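Local coordinates for protein alpha-L-rhamnosidase (PDB 6GSZ) that probably hydrolyses terminal non-reducing alpha-L-rhamnose residues from alpha-L-rhamnosides, as a calcium-binding glycosidase, at residues 319-324 with 358-363; 452-457 with 485-490. All coordinates share one frame; numbering follows the deposited sequence.

Contact 1 of 2, residues 319-324 with 358-363; sequences NVFSSA and EVMENG
A Met-aromatic contact between F321 and M360 joins two strands of one sheet in the concanavalin-like domain, 319-322 and 351-361. The strands are not sheet neighbours: 328-332 and 400-404 lie between them, and Y400 of the latter touches both F321 and M360. The two side chains reach for each other from opposite directions. The thioether, bent at chi2 and chi3 (-71° and -73°), presents its methyl and sulfur to the rim of the ring; M360 CE lies 3.6 Å from F321 CE2, and M360 SD lies in the ring plane, 5.3 Å from the F321 centroid. Methionine suits this place because a flexible, apolar chain can fold to meet a ring edge. Farther along, at the turn between strands 351-361 and 364-365, A324 N donates to G363 O at 2.9 Å in a nearly straight bond. G363 has a positive phi, which favours glycine, and A324, with its small methyl, fits beside it. S323 CB packs 3.3 Å from G363 O, while the S323 hydroxyl is hydrogen-bonded to E364 and to the backbone N of K327. The one hydrogen bond between the segments, being directional, sets A324 against G363, whereas the apolar ring-edge contact is less directional.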
ATOM      1  N   ASN A 319      27.261  -8.259  -2.721  1.00 21.02           N
ATOM      2  CA  ASN A 319      28.565  -8.455  -2.129  1.00 24.38           C
ATOM      3  C   ASN A 319      28.428  -9.411  -0.939  1.00 24.59           C
ATOM      4  O   ASN A 319      27.383  -9.482  -0.295  1.00 23.72           O
ATOM      5  CB  ASN A 319      29.176  -7.117  -1.678  1.00 27.58           C
ATOM      6  CG  ASN A 319      30.667  -7.175  -1.426  1.00 27.17           C
ATOM      7  OD1 ASN A 319      31.348  -8.036  -1.961  1.00 28.86           O
ATOM      8  ND2 ASN A 319      31.167  -6.300  -0.564  1.00 31.64           N
ATOM      9  N   VAL A 320      29.519 -10.123  -0.667  1.00 24.28           N
ATOM     10  CA  VAL A 320      29.708 -10.909   0.517  1.00 23.57           C
ATOM     11  C   VAL A 320      30.990 -10.405   1.171  1.00 23.71           C
ATOM     12  O   VAL A 320      31.995 -10.224   0.487  1.00 27.85           O
ATOM     13  CB  VAL A 320      29.850 -12.414   0.240  1.00 25.23           C
ATOM     14  CG1 VAL A 320      29.949 -13.184   1.554  1.00 25.98           C
ATOM     15  CG2 VAL A 320      28.740 -12.931  -0.648  1.00 26.56           C
ATOM     16  N   PHE A 321      30.929 -10.124   2.474  1.00 22.13           N
ATOM     17  CA  PHE A 321      32.081  -9.520   3.151  1.00 25.68           C
ATOM     18  C   PHE A 321      32.199 -10.067   4.571  1.00 25.12           C
ATOM     19  O   PHE A 321      31.288 -10.713   5.071  1.00 24.28           O
ATOM     20  CB  PHE A 321      32.008  -7.991   3.113  1.00 25.64           C
ATOM     21  CG  PHE A 321      30.899  -7.362   3.907  1.00 25.92           C
ATOM     22  CD1 PHE A 321      29.680  -7.097   3.306  1.00 28.66           C
ATOM     23  CD2 PHE A 321      31.090  -6.990   5.226  1.00 26.71           C
ATOM     24  CE1 PHE A 321      28.655  -6.518   4.033  1.00 27.17           C
ATOM     25  CE2 PHE A 321      30.066  -6.404   5.956  1.00 26.17           C
ATOM     26  CZ  PHE A 321      28.854  -6.151   5.354  1.00 22.75           C
ATOM     27  N   SER A 322      33.346  -9.779   5.188  1.00 25.97           N
ATOM     28  CA  SER A 322      33.625 -10.192   6.515  1.00 25.60           C
ATOM     29  C   SER A 322      33.344  -9.035   7.480  1.00 23.83           C
ATOM     30  O   SER A 322      33.768  -7.925   7.226  1.00 27.43           O
ATOM     31  CB  SER A 322      35.065 -10.661   6.592  1.00 33.82           C
ATOM     32  OG  SER A 322      35.445 -10.841   7.935  1.00 41.77           O
ATOM     33  N   SER A 323      32.621  -9.302   8.572  1.00 24.23           N
ATOM     34  CA  SER A 323      32.372  -8.314   9.612  1.00 23.66           C
ATOM     35  C   SER A 323      33.660  -8.027  10.388  1.00 25.89           C
ATOM     36  O   SER A 323      34.668  -8.702  10.177  1.00 27.21           O
ATOM     37  CB  SER A 323      31.269  -8.739  10.543  1.00 24.04           C
ATOM     38  OG  SER A 323      31.723  -9.665  11.490  1.00 23.94           O
ATOM     39  N   ALA A 324      33.608  -7.062  11.321  1.00 25.84           N
ATOM     40  CA  ALA A 324      34.794  -6.714  12.133  1.00 29.52           C
ATOM     41  C   ALA A 324      35.329  -7.951  12.862  1.00 29.61           C
ATOM     42  O   ALA A 324      36.533  -8.106  13.016  1.00 32.97           O
ATOM     43  CB  ALA A 324      34.482  -5.603  13.107  1.00 30.77           C
ATOM     44  N   GLU A 358      18.787  -3.974   8.614  1.00 13.99           N
ATOM     45  CA  GLU A 358      18.718  -2.851   7.654  1.00 14.96           C
ATOM     46  C   GLU A 358      20.091  -2.235   7.406  1.00 15.95           C
ATOM     47  O   GLU A 358      20.391  -1.762   6.296  1.00 17.81           O
ATOM     48  CB  GLU A 358      17.771  -1.785   8.190  1.00 15.36           C
ATOM     49  CG  GLU A 358      16.349  -2.240   8.181  1.00 15.12           C
ATOM     50  CD  GLU A 358      15.413  -1.073   8.458  1.00 14.92           C
ATOM     51  OE1 GLU A 358      15.523  -0.453   9.555  1.00 14.96           O
ATOM     52  OE2 GLU A 358      14.615  -0.763   7.563  1.00 15.20           O
ATOM     53  N   VAL A 359      20.903  -2.202   8.463  1.00 15.72           N
ATOM     54  CA  VAL A 359      22.163  -1.459   8.475  1.00 17.77           C
ATOM     55  C   VAL A 359      23.202  -2.254   9.255  1.00 17.86           C
ATOM     56  O   VAL A 359      22.890  -3.215   9.979  1.00 17.24           O
ATOM     57  CB  VAL A 359      22.008  -0.064   9.103  1.00 17.50           C
ATOM     58  CG1 VAL A 359      21.042   0.797   8.299  1.00 16.73           C
ATOM     59  CG2 VAL A 359      21.612  -0.138  10.565  1.00 20.41           C
ATOM     60  N   MET A 360      24.444  -1.805   9.088  1.00 20.29           N
ATOM     61  CA  MET A 360      25.554  -2.208   9.886  1.00 21.57           C
ATOM     62  C   MET A 360      25.813  -1.110  10.929  1.00 23.41           C
ATOM     63  O   MET A 360      25.526   0.083  10.700  1.00 23.14           O
ATOM     64  CB  MET A 360      26.814  -2.356   9.027  1.00 23.45           C
ATOM     65  CG  MET A 360      26.699  -3.273   7.850  1.00 22.79           C
ATOM     66  SD  MET A 360      26.588  -4.989   8.385  1.00 23.61           S
ATOM     67  CE  MET A 360      28.270  -5.325   8.932  1.00 27.84           C
ATOM     68  N   GLU A 361      26.390  -1.501  12.053  1.00 23.64           N
ATOM     69  CA  GLU A 361      26.845  -0.551  13.047  1.00 24.35           C
ATOM     70  C   GLU A 361      28.033  -1.157  13.799  1.00 26.49           C
ATOM     71  O   GLU A 361      27.981  -2.300  14.231  1.00 24.72           O
ATOM     72  CB  GLU A 361      25.713  -0.228  14.027  1.00 25.12           C
ATOM     73  CG  GLU A 361      26.032   0.952  14.922  1.00 26.00           C
ATOM     74  CD  GLU A 361      25.089   1.278  16.071  1.00 23.65           C
ATOM     75  OE1 GLU A 361      24.329   0.363  16.551  1.00 26.38           O
ATOM     76  OE2 GLU A 361      25.103   2.497  16.486  1.00 23.41           O
ATOM     77  N   ASN A 362      29.101  -0.373  13.969  1.00 28.57           N
ATOM     78  CA  ASN A 362      30.240  -0.866  14.740  1.00 30.55           C
ATOM     79  C   ASN A 362      30.798  -2.145  14.097  1.00 28.62           C
ATOM     80  O   ASN A 362      31.340  -3.016  14.800  1.00 33.34           O
ATOM     81  CB  ASN A 362      29.851  -1.090  16.214  1.00 32.08           C
ATOM     82  CG  ASN A 362      29.502   0.208  16.908  1.00 38.18           C
ATOM     83  OD1 ASN A 362      29.893   1.279  16.443  1.00 48.35           O
ATOM     84  ND2 ASN A 362      28.758   0.138  17.998  1.00 40.82           N
ATOM     85  N   GLY A 363      30.711  -2.234  12.760  1.00 26.65           N
ATOM     86  CA  GLY A 363      31.345  -3.312  11.992  1.00 28.80           C
ATOM     87  C   GLY A 363      30.575  -4.631  12.020  1.00 27.05           C
ATOM     88  O   GLY A 363      31.090  -5.624  11.532  1.00 26.24           O
TER

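Contact 2 of 2, residues 452-457 with 485-490. With CA (calcium ion), chain K; EDO (1,2-ethanediol), chain B.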
ATOM      1  N   GLY A 452       8.082  -1.499   0.485  1.00 10.32           N
ATOM      2  CA  GLY A 452       8.301  -2.239   1.670  1.00 11.28           C
ATOM      3  C   GLY A 452       7.104  -2.239   2.625  1.00 11.42           C
ATOM      4  O   GLY A 452       6.961  -3.143   3.467  1.00 12.71           O
ATOM      5  N   ASN A 453       6.287  -1.190   2.530  1.00 10.45           N
ATOM      6  CA  ASN A 453       5.256  -0.884   3.486  1.00 10.63           C
ATOM      7  C   ASN A 453       3.828  -0.941   2.915  1.00 10.68           C
ATOM      8  O   ASN A 453       2.871  -0.636   3.652  1.00 12.60           O
ATOM      9  CB  ASN A 453       5.523   0.462   4.119  1.00 10.50           C
ATOM     10  CG  ASN A 453       6.698   0.419   5.063  1.00 12.16           C
ATOM     11  OD1 ASN A 453       6.603  -0.227   6.126  1.00 12.15           O
ATOM     12  ND2 ASN A 453       7.809   1.067   4.705  1.00 12.28           N
ATOM     13  N   PHE A 454       3.654  -1.408   1.680  1.00  9.88           N
ATOM     14  CA  PHE A 454       2.322  -1.741   1.163  1.00  9.83           C
ATOM     15  C   PHE A 454       2.265  -3.265   1.120  1.00 10.34           C
ATOM     16  O   PHE A 454       2.546  -3.881   0.113  1.00 11.00           O
ATOM     17  CB  PHE A 454       2.067  -1.035  -0.172  1.00 10.12           C
ATOM     18  CG  PHE A 454       1.517   0.368  -0.035  1.00  9.81           C
ATOM     19  CD1 PHE A 454       2.236   1.381   0.594  1.00 11.33           C
ATOM     20  CD2 PHE A 454       0.213   0.624  -0.422  1.00 11.31           C
ATOM     21  CE1 PHE A 454       1.693   2.659   0.722  1.00 11.69           C
ATOM     22  CE2 PHE A 454      -0.317   1.902  -0.271  1.00 11.68           C
ATOM     23  CZ  PHE A 454       0.401   2.875   0.349  1.00 12.35           C
ATOM     24  N   PHE A 455       2.077  -3.832   2.314  1.00 10.34           N
ATOM     25  CA  PHE A 455       2.212  -5.298   2.523  1.00 10.41           C
ATOM     26  C   PHE A 455       0.925  -5.775   3.187  1.00 10.36           C
ATOM     27  O   PHE A 455       0.917  -5.900   4.426  1.00 13.22           O
ATOM     28  CB  PHE A 455       3.422  -5.579   3.411  1.00 11.73           C
ATOM     29  CG  PHE A 455       3.974  -6.985   3.360  1.00 10.77           C
ATOM     30  CD1 PHE A 455       3.339  -8.042   4.025  1.00 11.70           C
ATOM     31  CD2 PHE A 455       5.114  -7.278   2.625  1.00 12.06           C
ATOM     32  CE1 PHE A 455       3.845  -9.321   3.969  1.00 12.37           C
ATOM     33  CE2 PHE A 455       5.615  -8.570   2.587  1.00 12.50           C
ATOM     34  CZ  PHE A 455       4.986  -9.585   3.244  1.00 11.59           C
ATOM     35  N   SER A 456      -0.145  -5.929   2.391  1.00 10.18           N
ATOM     36  CA  SER A 456      -1.566  -6.257   2.793  1.00 10.92           C
ATOM     37  C   SER A 456      -2.264  -4.983   3.331  1.00 10.45           C
ATOM     38  O   SER A 456      -3.362  -4.685   2.903  1.00 11.86           O
ATOM     39  CB  SER A 456      -1.690  -7.493   3.741  1.00 13.77           C
ATOM     40  OG  SER A 456      -3.024  -7.820   3.893  1.00 17.51           O
ATOM     41  N   ILE A 457      -1.613  -4.314   4.296  1.00 10.65           N
ATOM     42  CA  ILE A 457      -2.050  -3.055   4.919  1.00 10.94           C
ATOM     43  C   ILE A 457      -0.899  -2.047   4.762  1.00 10.12           C
ATOM     44  O   ILE A 457       0.245  -2.442   4.520  1.00  9.81           O
ATOM     45  CB  ILE A 457      -2.418  -3.268   6.398  1.00 12.72           C
ATOM     46  CG1 ILE A 457      -1.196  -3.702   7.213  1.00 13.60           C
ATOM     47  CG2 ILE A 457      -3.572  -4.235   6.544  1.00 13.18           C
ATOM     48  CD1 ILE A 457      -1.329  -3.436   8.700  1.00 13.57           C
ATOM     49  N   TYR A 485       1.758   4.033  -7.427  1.00 10.36           N
ATOM     50  CA  TYR A 485       1.060   2.792  -7.735  1.00 10.15           C
ATOM     51  C   TYR A 485      -0.445   3.033  -7.682  1.00 10.90           C
ATOM     52  O   TYR A 485      -0.907   3.948  -7.012  1.00 10.82           O
ATOM     53  CB  TYR A 485       1.378   1.704  -6.699  1.00 10.41           C
ATOM     54  CG  TYR A 485       2.711   0.986  -6.821  1.00 10.57           C
ATOM     55  CD1 TYR A 485       2.844  -0.120  -7.654  1.00 10.98           C
ATOM     56  CD2 TYR A 485       3.839   1.405  -6.131  1.00 11.21           C
ATOM     57  CE1 TYR A 485       4.054  -0.796  -7.769  1.00 11.07           C
ATOM     58  CE2 TYR A 485       5.047   0.741  -6.243  1.00 11.32           C
ATOM     59  CZ  TYR A 485       5.162  -0.360  -7.076  1.00 11.59           C
ATOM     60  OH  TYR A 485       6.358  -1.037  -7.202  1.00 14.36           O
ATOM     61  N   ASP A 486      -1.202   2.176  -8.376  1.00 10.17           N
ATOM     62  CA  ASP A 486      -2.648   2.154  -8.294  1.00 10.97           C
ATOM     63  C   ASP A 486      -3.051   1.472  -6.977  1.00 10.18           C
ATOM     64  O   ASP A 486      -3.078   0.238  -6.854  1.00 10.66           O
ATOM     65  CB  ASP A 486      -3.259   1.483  -9.514  1.00 12.41           C
ATOM     66  CG  ASP A 486      -4.780   1.519  -9.526  1.00 13.93           C
ATOM     67  OD1 ASP A 486      -5.402   1.681  -8.445  1.00 13.56           O
ATOM     68  OD2 ASP A 486      -5.327   1.512 -10.672  1.00 18.54           O
ATOM     69  N   THR A 487      -3.271   2.322  -5.964  1.00  9.64           N
ATOM     70  CA  THR A 487      -3.583   1.899  -4.610  1.00  9.13           C
ATOM     71  C   THR A 487      -5.075   1.788  -4.327  1.00  9.94           C
ATOM     72  O   THR A 487      -5.447   1.533  -3.176  1.00  9.82           O
ATOM     73  CB  THR A 487      -3.060   2.956  -3.645  1.00  9.42           C
ATOM     74  OG1 THR A 487      -3.645   4.175  -4.084  1.00  9.63           O
ATOM     75  CG2 THR A 487      -1.547   3.088  -3.700  1.00 10.87           C
ATOM     76  N   ALA A 488      -5.930   1.981  -5.350  1.00  9.62           N
ATOM     77  CA  ALA A 488      -7.344   2.171  -5.075  1.00  9.93           C
ATOM     78  C   ALA A 488      -7.968   0.958  -4.343  1.00  9.36           C
ATOM     79  O   ALA A 488      -8.658   1.159  -3.322  1.00 10.09           O
ATOM     80  CB  ALA A 488      -8.074   2.513  -6.355  1.00 10.49           C
ATOM     81  N   GLY A 489      -7.802  -0.235  -4.908  1.00  9.52           N
ATOM     82  CA  GLY A 489      -8.397  -1.422  -4.263  1.00 10.02           C
ATOM     83  C   GLY A 489      -7.796  -1.760  -2.904  1.00  8.86           C
ATOM     84  O   GLY A 489      -8.533  -2.104  -1.945  1.00 10.24           O
ATOM     85  N   PHE A 490      -6.487  -1.589  -2.814  1.00  8.64           N
ATOM     86  CA  PHE A 490      -5.767  -1.797  -1.556  1.00  9.13           C
ATOM     87  C   PHE A 490      -6.347  -0.907  -0.462  1.00  9.64           C
ATOM     88  O   PHE A 490      -6.617  -1.339   0.645  1.00  9.98           O
ATOM     89  CB  PHE A 490      -4.292  -1.539  -1.814  1.00  9.73           C
ATOM     90  CG  PHE A 490      -3.362  -1.625  -0.646  1.00  9.73           C
ATOM     91  CD1 PHE A 490      -3.260  -0.597   0.259  1.00 10.51           C
ATOM     92  CD2 PHE A 490      -2.592  -2.756  -0.421  1.00 10.22           C
ATOM     93  CE1 PHE A 490      -2.369  -0.630   1.322  1.00 10.36           C
ATOM     94  CE2 PHE A 490      -1.687  -2.772   0.626  1.00 10.87           C
ATOM     95  CZ  PHE A 490      -1.593  -1.739   1.522  1.00 11.00           C
TER
HETATM   96 CA    CA K 929      -7.169   1.741 -11.976  0.70 20.72          CA
HETATM   97  C1  EDO B 958      -5.645  -5.299  -0.007  0.50 13.07           C
HETATM   98  O1  EDO B 958      -4.673  -5.941   0.894  0.50 14.65           O
HETATM   99  C2  EDO B 958      -5.542  -5.752  -1.467  0.50 12.88           C
HETATM  100  O2  EDO B 958      -4.659  -4.894  -2.304  0.50 16.70           O
HETATM  101  O   HOH W   1      -5.580  -3.271   2.341  1.00 21.34           O
HETATM  102  O   HOH W   2      -7.970   1.727  -9.873  1.00 20.31           O
HETATM  103  O   HOH W   3      -5.923   3.829 -12.459  1.00 24.81           O
HETATM  104  O   HOH W   4      -6.971   1.794 -14.383  1.00 28.44           O
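F454 and F490 form an offset stack in the six-hairpin glycosidase domain, where the chain leaving helix 437-453 meets the first turn of helix 488-503. Their planes are inclined by 30° and the centroids lie 4.8 Å apart; F454 CD2 sits 3.4 Å above the F490 plane, displaced toward the rim. F490 reaches across because its CG is anti to the backbone N (chi1 177°), which carries the ring out from the helix. Phenylalanine suits both places: a flat apolar ring fills a buried joint between helix ends and asks for no polar partner. T487 adds its methyl, CG2, 3.8 Å from F454 CE2, while its hydroxyl is hydrogen-bonded to N482. The far side of F490 carries water 1 over its centre, and that water donates to S456 O and to F490 O, bridging the two backbones. S456 O also accepts from O1 of an ethanediol, probably a crystallisation additive, and I457 C packs 3.3 Å from F490 CZ. Before the helix, D486 divides its carboxylate between two tasks, as aspartate can: OD1 caps the helix by accepting from A488 N at 3.2 Å, and D486 OD2 binds the calcium ion at 2.3 Å.

How the contacts relate
Both strands of contact 1 come earlier in the chain than either segment of contact 2, and the two contacts lie in different domains, the concanavalin-like and the six-hairpin glycosidase domains. Their centres are 32 Å apart and their nearest atoms about 8 Å apart, so they are not in direct contact. The centre of contact 1, at the surface, is about 30 Å from the centre of the chain; that of contact 2, which is buried, is about 2 Å from it. From contact 2, the I457 side chain is about 12 Å from the bound glucose. Segment 358-363 leads inward, as E358 is hydrogen-bonded to Q463 and F759, while N453 of contact 2 is hydrogen-bonded to N760, the residue after F759.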